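Local coordinates for protein ammonium transporter (Kuenenia stuttgartiensis, PDB 6EU6) that probably senses ammonium and passes the signal across the membrane, as the Amt-family sensor module of an ammonium sensor histidine kinase, at residues V20-L25 and L216-F221; G26-E31 and S42-N47; N83-H88 and N146-D151. All blocks are in the same frame, centred on the assembly; numbering follows the deposited sequence.

Contact 1: residues V20-L25 and L216-F221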
loop_
_atom_site.group_PDB
_atom_site.type_symbol
_atom_site.label_atom_id
_atom_site.label_comp_id
_atom_site.label_asym_id
_atom_site.label_seq_id
_atom_site.Cartn_x
_atom_site.Cartn_y
_atom_site.Cartn_z
ATOM N N VAL A 20 4.000 -5.662 7.075
ATOM C CA VAL A 20 3.365 -6.959 7.384
ATOM C C VAL A 20 1.895 -6.842 7.754
ATOM O O VAL A 20 1.042 -7.666 7.359
ATOM C CB VAL A 20 4.128 -7.678 8.527
ATOM C CG1 VAL A 20 3.405 -8.968 8.923
ATOM C CG2 VAL A 20 5.567 -7.985 8.060
ATOM N N PHE A 21 1.520 -5.746 8.429
ATOM C CA PHE A 21 0.089 -5.514 8.649
ATOM C C PHE A 21 -0.670 -5.469 7.309
ATOM O O PHE A 21 -1.781 -5.960 7.157
ATOM C CB PHE A 21 -0.152 -4.189 9.435
ATOM C CG PHE A 21 -1.582 -3.906 9.641
ATOM C CD1 PHE A 21 -2.263 -4.440 10.733
ATOM C CD2 PHE A 21 -2.267 -3.125 8.746
ATOM C CE1 PHE A 21 -3.618 -4.132 10.933
ATOM C CE2 PHE A 21 -3.626 -2.856 8.926
ATOM C CZ PHE A 21 -4.303 -3.378 10.006
ATOM N N LEU A 22 -0.052 -4.820 6.342
ATOM C CA LEU A 22 -0.669 -4.664 5.033
ATOM C C LEU A 22 -0.846 -6.007 4.266
ATOM O O LEU A 22 -1.745 -6.104 3.427
ATOM C CB LEU A 22 0.178 -3.722 4.170
ATOM C CG LEU A 22 -0.564 -3.053 3.028
ATOM C CD1 LEU A 22 -1.671 -2.188 3.553
ATOM C CD2 LEU A 22 0.419 -2.207 2.236
ATOM N N MET A 23 -0.099 -7.033 4.660
ATOM C CA MET A 23 -0.373 -8.391 4.199
ATOM C C MET A 23 -1.749 -8.838 4.579
ATOM O O MET A 23 -2.319 -9.638 3.907
ATOM C CB MET A 23 0.665 -9.367 4.729
ATOM C CG MET A 23 2.029 -9.102 4.167
ATOM S SD MET A 23 3.277 -10.185 4.905
ATOM C CE MET A 23 2.988 -11.772 4.129
ATOM N N GLN A 24 -2.298 -8.335 5.670
ATOM C CA GLN A 24 -3.665 -8.709 6.052
ATOM C C GLN A 24 -4.668 -8.319 4.932
ATOM O O GLN A 24 -5.697 -8.991 4.664
ATOM C CB GLN A 24 -4.061 -8.039 7.372
ATOM C CG GLN A 24 -3.257 -8.508 8.561
ATOM C CD GLN A 24 -3.654 -9.925 8.995
ATOM O OE1 GLN A 24 -4.804 -10.207 9.410
ATOM N NE2 GLN A 24 -2.755 -10.822 8.819
ATOM N N LEU A 25 -4.416 -7.160 4.368
ATOM C CA LEU A 25 -5.148 -6.700 3.165
ATOM C C LEU A 25 -4.852 -7.590 1.951
ATOM O O LEU A 25 -5.774 -7.968 1.207
ATOM C CB LEU A 25 -4.754 -5.247 2.914
ATOM C CG LEU A 25 -5.568 -4.417 1.909
ATOM C CD1 LEU A 25 -5.180 -2.959 2.043
ATOM C CD2 LEU A 25 -5.316 -4.832 0.502
ATOM N N LEU A 216 0.989 -9.081 -0.998
ATOM C CA LEU A 216 1.648 -10.083 -0.170
ATOM C C LEU A 216 3.136 -10.035 -0.360
ATOM O O LEU A 216 3.911 -10.103 0.608
ATOM C CB LEU A 216 1.089 -11.472 -0.456
ATOM C CG LEU A 216 -0.368 -11.692 0.065
ATOM C CD1 LEU A 216 -0.914 -13.037 -0.436
ATOM C CD2 LEU A 216 -0.427 -11.677 1.564
ATOM N N TRP A 217 3.518 -9.947 -1.624
ATOM C CA TRP A 217 4.957 -9.917 -2.004
ATOM C C TRP A 217 5.645 -8.664 -1.364
ATOM O O TRP A 217 6.718 -8.725 -0.717
ATOM C CB TRP A 217 5.007 -9.957 -3.520
ATOM C CG TRP A 217 6.350 -10.000 -4.262
ATOM C CD1 TRP A 217 7.561 -9.590 -3.825
ATOM C CD2 TRP A 217 6.542 -10.477 -5.587
ATOM N NE1 TRP A 217 8.507 -9.718 -4.848
ATOM C CE2 TRP A 217 7.900 -10.281 -5.926
ATOM C CE3 TRP A 217 5.688 -10.989 -6.534
ATOM C CZ2 TRP A 217 8.424 -10.611 -7.158
ATOM C CZ3 TRP A 217 6.197 -11.320 -7.778
ATOM C CH2 TRP A 217 7.569 -11.142 -8.073
ATOM N N PHE A 218 5.009 -7.509 -1.534
ATOM C CA PHE A 218 5.435 -6.280 -0.889
ATOM C C PHE A 218 5.549 -6.440 0.598
ATOM O O PHE A 218 6.569 -6.160 1.163
ATOM C CB PHE A 218 4.429 -5.191 -1.170
ATOM C CG PHE A 218 4.675 -3.950 -0.433
ATOM C CD1 PHE A 218 5.546 -2.984 -0.943
ATOM C CD2 PHE A 218 3.982 -3.682 0.709
ATOM C CE1 PHE A 218 5.743 -1.791 -0.276
ATOM C CE2 PHE A 218 4.202 -2.512 1.443
ATOM C CZ PHE A 218 5.088 -1.553 0.945
ATOM N N GLY A 219 4.499 -6.901 1.234
ATOM C CA GLY A 219 4.579 -7.191 2.663
ATOM C C GLY A 219 5.675 -8.132 3.109
ATOM O O GLY A 219 6.257 -7.950 4.197
ATOM N N TRP A 220 5.958 -9.145 2.288
ATOM C CA TRP A 220 7.023 -10.130 2.616
ATOM C C TRP A 220 8.385 -9.472 2.692
ATOM O O TRP A 220 9.263 -9.964 3.398
ATOM C CB TRP A 220 7.039 -11.337 1.620
ATOM C CG TRP A 220 6.493 -12.532 2.233
ATOM C CD1 TRP A 220 6.984 -13.165 3.342
ATOM C CD2 TRP A 220 5.361 -13.305 1.798
ATOM N NE1 TRP A 220 6.193 -14.281 3.633
ATOM C CE2 TRP A 220 5.227 -14.408 2.689
ATOM C CE3 TRP A 220 4.510 -13.234 0.712
ATOM C CZ2 TRP A 220 4.248 -15.358 2.554
ATOM C CZ3 TRP A 220 3.521 -14.189 0.587
ATOM C CH2 TRP A 220 3.403 -15.235 1.517
ATOM N N PHE A 221 8.567 -8.335 1.986
ATOM C CA PHE A 221 9.769 -7.551 2.155
ATOM C C PHE A 221 9.995 -7.113 3.597
ATOM O O PHE A 221 11.161 -7.195 4.134
ATOM C CB PHE A 221 9.818 -6.312 1.221
ATOM C CG PHE A 221 9.896 -6.639 -0.263
ATOM C CD1 PHE A 221 10.582 -7.761 -0.736
ATOM C CD2 PHE A 221 9.252 -5.836 -1.189
ATOM C CE1 PHE A 221 10.633 -8.030 -2.093
ATOM C CE2 PHE A 221 9.284 -6.134 -2.544
ATOM C CZ PHE A 221 9.994 -7.222 -2.978
#

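Contact 2: residues G26-E31 and S42-N47. With SO4 (sulfate ion), chain H.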
loop_
_atom_site.group_PDB
_atom_site.type_symbol
_atom_site.label_atom_id
_atom_site.label_comp_id
_atom_site.label_asym_id
_atom_site.label_seq_id
_atom_site.Cartn_x
_atom_site.Cartn_y
_atom_site.Cartn_z
ATOM N N GLY A 26 -3.581 -7.960 1.784
ATOM C CA GLY A 26 -3.183 -8.952 0.798
ATOM C C GLY A 26 -3.955 -10.239 0.839
ATOM O O GLY A 26 -4.503 -10.673 -0.174
ATOM N N PHE A 27 -4.036 -10.853 2.015
ATOM C CA PHE A 27 -4.783 -12.060 2.149
ATOM C C PHE A 27 -6.255 -11.808 1.874
ATOM O O PHE A 27 -6.896 -12.661 1.330
ATOM C CB PHE A 27 -4.662 -12.631 3.584
ATOM C CG PHE A 27 -3.374 -13.253 3.841
ATOM C CD1 PHE A 27 -3.082 -14.482 3.252
ATOM C CD2 PHE A 27 -2.396 -12.655 4.665
ATOM C CE1 PHE A 27 -1.817 -15.094 3.493
ATOM C CE2 PHE A 27 -1.133 -13.269 4.884
ATOM C CZ PHE A 27 -0.865 -14.479 4.316
ATOM N N THR A 28 -6.789 -10.670 2.319
ATOM C CA THR A 28 -8.211 -10.370 2.079
ATOM C C THR A 28 -8.478 -10.334 0.542
ATOM O O THR A 28 -9.387 -10.998 0.032
ATOM C CB THR A 28 -8.607 -9.022 2.684
ATOM O OG1 THR A 28 -8.318 -9.017 4.098
ATOM C CG2 THR A 28 -10.143 -8.800 2.440
ATOM N N SER A 29 -7.616 -9.627 -0.207
ATOM C CA SER A 29 -7.839 -9.549 -1.673
ATOM C C SER A 29 -7.655 -10.876 -2.330
ATOM O O SER A 29 -8.393 -11.190 -3.248
ATOM C CB SER A 29 -6.903 -8.587 -2.370
ATOM O OG SER A 29 -6.902 -7.462 -1.603
ATOM N N TYR A 30 -6.551 -11.553 -1.991
ATOM C CA TYR A 30 -6.221 -12.858 -2.571
ATOM C C TYR A 30 -7.398 -13.844 -2.369
ATOM O O TYR A 30 -7.891 -14.476 -3.334
ATOM C CB TYR A 30 -4.963 -13.375 -1.896
ATOM C CG TYR A 30 -4.326 -14.520 -2.598
ATOM C CD1 TYR A 30 -3.492 -14.285 -3.662
ATOM C CD2 TYR A 30 -4.587 -15.865 -2.207
ATOM C CE1 TYR A 30 -2.821 -15.302 -4.291
ATOM C CE2 TYR A 30 -3.933 -16.935 -2.849
ATOM C CZ TYR A 30 -3.072 -16.639 -3.894
ATOM O OH TYR A 30 -2.442 -17.601 -4.597
ATOM N N GLU A 31 -7.828 -13.986 -1.106
ATOM C CA GLU A 31 -8.873 -14.903 -0.832
ATOM C C GLU A 31 -10.201 -14.503 -1.514
ATOM O O GLU A 31 -10.902 -15.396 -1.981
ATOM C CB GLU A 31 -9.102 -15.134 0.671
ATOM C CG GLU A 31 -7.835 -15.573 1.409
ATOM C CD GLU A 31 -8.001 -15.693 2.959
ATOM O OE1 GLU A 31 -9.242 -15.741 3.401
ATOM O OE2 GLU A 31 -6.892 -15.784 3.664
ATOM N N SER A 42 -18.493 -12.610 2.732
ATOM C CA SER A 42 -18.187 -13.308 3.967
ATOM C C SER A 42 -16.669 -13.383 4.120
ATOM O O SER A 42 -16.142 -13.315 5.195
ATOM C CB SER A 42 -18.697 -14.754 4.046
ATOM O OG SER A 42 -18.200 -15.497 2.969
ATOM N N ILE A 43 -15.961 -13.623 3.031
ATOM C CA ILE A 43 -14.554 -13.798 3.153
ATOM C C ILE A 43 -13.850 -12.450 3.486
ATOM O O ILE A 43 -12.893 -12.424 4.269
ATOM C CB ILE A 43 -13.998 -14.672 1.990
ATOM C CG1 ILE A 43 -12.611 -15.213 2.341
ATOM C CG2 ILE A 43 -14.024 -13.933 0.694
ATOM C CD1 ILE A 43 -12.588 -16.306 3.420
ATOM N N ALA A 44 -14.336 -11.330 2.963
ATOM C CA ALA A 44 -13.749 -10.043 3.316
ATOM C C ALA A 44 -13.903 -9.798 4.813
ATOM O O ALA A 44 -12.952 -9.427 5.522
ATOM C CB ALA A 44 -14.379 -8.896 2.518
ATOM N N LEU A 45 -15.085 -10.068 5.318
ATOM C CA LEU A 45 -15.383 -9.851 6.719
ATOM C C LEU A 45 -14.639 -10.768 7.686
ATOM O O LEU A 45 -14.236 -10.298 8.752
ATOM C CB LEU A 45 -16.870 -9.965 6.972
ATOM C CG LEU A 45 -17.597 -8.851 6.216
ATOM C CD1 LEU A 45 -19.085 -9.043 6.449
ATOM C CD2 LEU A 45 -17.164 -7.441 6.612
ATOM N N ARG A 46 -14.482 -12.063 7.340
ATOM C CA ARG A 46 -13.709 -12.977 8.188
ATOM C C ARG A 46 -12.268 -12.513 8.326
ATOM O O ARG A 46 -11.668 -12.573 9.411
ATOM C CB ARG A 46 -13.800 -14.423 7.656
ATOM C CG ARG A 46 -15.180 -15.004 7.890
ATOM C CD ARG A 46 -15.428 -16.176 6.985
ATOM N NE ARG A 46 -16.784 -16.636 7.168
ATOM C CZ ARG A 46 -17.243 -17.853 6.890
ATOM N NH1 ARG A 46 -16.467 -18.819 6.340
ATOM N NH2 ARG A 46 -18.504 -18.117 7.222
ATOM N N ASN A 47 -11.665 -12.065 7.217
ATOM C CA ASN A 47 -10.320 -11.568 7.236
ATOM C C ASN A 47 -10.125 -10.299 8.082
ATOM O O ASN A 47 -9.106 -10.135 8.739
ATOM C CB ASN A 47 -9.846 -11.244 5.824
ATOM C CG ASN A 47 -9.294 -12.464 5.139
ATOM O OD1 ASN A 47 -8.159 -12.871 5.403
ATOM N ND2 ASN A 47 -10.121 -13.101 4.318
HETATM S S SO4 H . -20.299 -15.332 7.541
HETATM O O1 SO4 H . -20.319 -14.326 6.510
HETATM O O2 SO4 H . -20.822 -16.607 6.946
HETATM O O3 SO4 H . -21.172 -14.907 8.658
HETATM O O4 SO4 H . -18.928 -15.354 8.108
#

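Contact 3: residues N83-H88 and N146-D151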
loop_
_atom_site.group_PDB
_atom_site.type_symbol
_atom_site.label_atom_id
_atom_site.label_comp_id
_atom_site.label_asym_id
_atom_site.label_seq_id
_atom_site.Cartn_x
_atom_site.Cartn_y
_atom_site.Cartn_z
ATOM N N ASN A 83 3.183 -7.111 30.144
ATOM C CA ASN A 83 3.516 -6.693 31.525
ATOM C C ASN A 83 5.002 -6.455 31.655
ATOM O O ASN A 83 5.796 -7.369 31.548
ATOM C CB ASN A 83 3.020 -7.755 32.551
ATOM C CG ASN A 83 3.325 -7.377 34.000
ATOM O OD1 ASN A 83 4.232 -6.643 34.259
ATOM N ND2 ASN A 83 2.486 -7.791 34.903
ATOM N N ASP A 84 5.331 -5.186 31.899
ATOM C CA ASP A 84 6.659 -4.692 32.090
ATOM C C ASP A 84 7.532 -4.765 30.871
ATOM O O ASP A 84 8.753 -4.815 30.984
ATOM C CB ASP A 84 7.317 -5.397 33.279
ATOM C CG ASP A 84 6.841 -4.858 34.567
ATOM O OD1 ASP A 84 6.261 -3.738 34.512
ATOM O OD2 ASP A 84 7.037 -5.547 35.615
ATOM N N LEU A 85 6.935 -4.662 29.700
ATOM C CA LEU A 85 7.713 -4.746 28.461
ATOM C C LEU A 85 8.883 -3.767 28.499
ATOM O O LEU A 85 10.019 -4.173 28.360
ATOM C CB LEU A 85 6.818 -4.466 27.240
ATOM C CG LEU A 85 7.386 -4.895 25.909
ATOM C CD1 LEU A 85 7.469 -6.409 25.829
ATOM C CD2 LEU A 85 6.468 -4.389 24.823
ATOM N N ALA A 86 8.578 -2.498 28.716
ATOM C CA ALA A 86 9.554 -1.405 28.907
ATOM C C ALA A 86 10.718 -1.627 29.926
ATOM O O ALA A 86 11.726 -0.943 29.853
ATOM C CB ALA A 86 8.790 -0.128 29.298
ATOM N N LEU A 87 10.570 -2.527 30.878
ATOM C CA LEU A 87 11.653 -2.821 31.813
ATOM C C LEU A 87 12.667 -3.814 31.252
ATOM O O LEU A 87 13.783 -3.911 31.738
ATOM C CB LEU A 87 11.102 -3.399 33.095
ATOM C CG LEU A 87 10.714 -2.398 34.173
ATOM C CD1 LEU A 87 10.302 -1.024 33.661
ATOM C CD2 LEU A 87 9.615 -3.065 34.982
ATOM N N HIS A 88 12.266 -4.577 30.265
ATOM C CA HIS A 88 13.198 -5.497 29.706
ATOM C C HIS A 88 14.279 -4.695 29.079
ATOM O O HIS A 88 14.034 -3.664 28.533
ATOM C CB HIS A 88 12.500 -6.404 28.702
ATOM C CG HIS A 88 11.823 -7.552 29.356
ATOM N ND1 HIS A 88 12.212 -8.850 29.160
ATOM C CD2 HIS A 88 10.843 -7.586 30.281
ATOM C CE1 HIS A 88 11.486 -9.642 29.924
ATOM N NE2 HIS A 88 10.643 -8.899 30.608
ATOM N N ASN A 146 14.264 -17.934 22.652
ATOM C CA ASN A 146 15.493 -17.247 23.057
ATOM C C ASN A 146 15.531 -15.774 22.712
ATOM O O ASN A 146 16.494 -15.123 23.021
ATOM C CB ASN A 146 16.706 -17.901 22.389
ATOM C CG ASN A 146 16.693 -17.771 20.858
ATOM O OD1 ASN A 146 15.729 -18.016 20.188
ATOM N ND2 ASN A 146 17.775 -17.459 20.344
ATOM N N LEU A 147 14.556 -15.255 21.975
ATOM C CA LEU A 147 14.839 -14.014 21.189
ATOM C C LEU A 147 14.670 -12.735 22.012
ATOM O O LEU A 147 15.290 -11.742 21.738
ATOM C CB LEU A 147 13.877 -13.932 19.992
ATOM C CG LEU A 147 14.094 -13.047 18.771
ATOM C CD1 LEU A 147 15.332 -13.471 18.011
ATOM C CD2 LEU A 147 12.839 -13.221 17.892
ATOM N N PHE A 148 13.752 -12.723 22.958
ATOM C CA PHE A 148 13.422 -11.463 23.633
ATOM C C PHE A 148 13.919 -11.436 25.099
ATOM O O PHE A 148 14.546 -10.445 25.506
ATOM C CB PHE A 148 11.892 -11.235 23.622
ATOM C CG PHE A 148 11.489 -9.895 24.113
ATOM C CD1 PHE A 148 11.742 -8.745 23.351
ATOM C CD2 PHE A 148 10.934 -9.750 25.366
ATOM C CE1 PHE A 148 11.364 -7.492 23.831
ATOM C CE2 PHE A 148 10.554 -8.495 25.850
ATOM C CZ PHE A 148 10.761 -7.367 25.073
ATOM N N SER A 149 13.576 -12.470 25.874
ATOM C CA SER A 149 13.777 -12.517 27.340
ATOM C C SER A 149 15.222 -12.969 27.542
ATOM O O SER A 149 15.733 -13.838 26.789
ATOM C CB SER A 149 12.802 -13.479 28.032
ATOM O OG SER A 149 11.522 -12.891 28.230
ATOM N N PRO A 150 15.899 -12.387 28.559
ATOM C CA PRO A 150 17.360 -12.631 28.765
ATOM C C PRO A 150 17.683 -14.082 29.143
ATOM O O PRO A 150 16.927 -14.688 29.876
ATOM C CB PRO A 150 17.715 -11.684 29.917
ATOM C CG PRO A 150 16.443 -11.525 30.677
ATOM C CD PRO A 150 15.316 -11.598 29.663
ATOM N N ASP A 151 18.740 -14.651 28.569
ATOM C CA ASP A 151 19.332 -15.895 29.079
ATOM C C ASP A 151 18.432 -17.096 29.074
ATOM O O ASP A 151 18.353 -17.768 30.099
ATOM C CB ASP A 151 19.818 -15.701 30.525
ATOM C CG ASP A 151 20.726 -14.497 30.689
ATOM O OD1 ASP A 151 21.713 -14.413 29.920
ATOM O OD2 ASP A 151 20.455 -13.647 31.586
#

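Contact 1: residues V20-L25 and L216-F221
M23 packs against both G219 and W220, at the centre of an antiparallel helix pair buried in the membrane-spanning bundle of the Amt fold. The axes of 20-25 and 216-221 approach to 7.8 Å at 164°, and no hydrogen bond joins them, so the contact rests on apolar packing. The methylene CG of M23 lies 3.5 Å from G219 CA. A side chain on G219 would point at the methionine; its absence leaves room for the thioether to run over the glycine backbone. Beyond CG the chain bends at the sulfur (chi3 75°), which turns the methyl across the helix interface onto the indole. M23 CE sits above one face of W220, 3.8 Å from the centroid of the five-membered ring and 17° off its normal, a CH-pi contact; SD lies farther above the same ring, making this a Met-aromatic pair.

Flanking this core, L216 CD2 reaches M23 O at 3.6 Å and also packs against M23 CB. V20 CG2 rests 3.9 Å from the carbonyl oxygen G219 O. On the other side of the M23–G219 contact, L22 CD2 meets F218 CE2 at 3.9 Å.

Around the indole, W220 meets F223 edge-to-face and H171, by family resemblance probably one of the paired pore histidines, while L277 and V278 of helix 266-280 pack on it. F218 packs on C18 of the second subunit and L22 on F218 of the third, which puts this flank at the trimer interface. Facing away from 20-25, W217 hydrogen-bonds N243 OD1 through NE1.

Contact 2: residues G26-E31 and S42-N47
E31 and N47 are joined by a straight hydrogen bond where helices 2-34 and 40-67, antiparallel in the Amt bundle, pack side by side. N47 ND2 donates to E31 OE1 at 2.9 Å, the acceptor close to the amide plane and met from above the carboxylate plane. The other N-H of N47 ND2 goes to I43 O, also at 2.9 Å, so both amide hydrogens are used and the group's rotation is fixed. I43 O accepts from the backbone N47 N on the opposite face of its plane. N47 OD1 and E31 OE2 hydrogen-bond an ammonium ion, probably from the crystallisation liquor, and E31 OE1 has a second partner in T112 OG1.

Packing is close around this polar core. T28 OG1 lies 3.2 Å from N47 CB but gives its hydrogen bond to Q24 O, and T28 CG2 rests on A44 CA at 3.9 Å. The I43 side chain crosses that of E31 at about a right angle, its CD1 3.4 Å from E31 OE1. T28 also packs on F214 of the third subunit.

The flank of 42-47 turned from 26-31 is more open: S42 and L45 are partly exposed, although L45 packs on V206 of that subunit. There R46, extended from CG to NE, is also held by S119 O. A sulfate of probably similar origin sits at the guanidinium edge, and R46 NE donates to its O4 at 2.7 Å, with weak bonds from NH2.

Contact 3: residues N83-H88 and N146-D151
H88, in a loop with a short 3-10 turn, faces S149 and P150 of an irregular loop, the alpha carbons of H88 and S149 being 7.4 Å apart, the closest pair of alpha carbons between the segments. The turn of 83-88 spans 85-87 and is closed by L87 N to D84 O at 2.9 Å and H88 N to L85 O at 3.0 Å. It brings L85 and H88 to the same partner, while 146-151 runs past them without regular structure. No hydrogen bond crosses between the loops.

The side chains do the joining. F148 CG stands anti to the backbone N (chi1 -172°), which carries the ring out from its own loop until its CE2–CZ side meets both L85 and H88. F148 CZ meets L85 CD1 at 3.5 Å, the two side chains crossing at about a right angle. The H88 imidazole lies nearly parallel to the phenyl ring, with planes at 22° and centroids 5.3 Å apart, but slid so far that the rings barely overlap; H88 ND1 comes within 3.7 Å of F148 CE2. That nitrogen is buried by the contact and finds no partner in the model. On the neighbouring residue, S149 OG sits 3.7 Å from H88 CE1, yet its hydrogen bond is to F67 O at the end of helix 40-67. F96 of helix 93-114 stacks on F148, so the phenyl ring also ties the loops to the bundle. With an alanine here, L85 and the imidazole would probably lose the surface they share and F96 its stacking partner, leaving the H88 ring freer to turn. P150, on the surface, brings its CD to 4.2 Å from H88 ND1. The arrangement is that of two inter-helix loops packed together on the end of an Amt bundle, consistent with the external side of the membrane.

In the fold
Contacts 1 and 2 share helix 2-34: residues 20-25 meet helix 206-226, and the next turn, 26-31, meets helix 40-67. Their centres are 13 Å apart and they touch, L216 CD2 packing on F27 N, so one helix links an early and a later part of the bundle. Contact 3 stands apart in the loops before helices 93-114 and 155-158, with its centre 27 Å from that of contact 1 and 34 Å from that of contact 2. Along the chain, contact 2 closes first, contact 3 follows, and both fall within the span that contact 1 brings together. Contacts 1 and 2 also border the third subunit of the trimer; contact 3 touches no other chain.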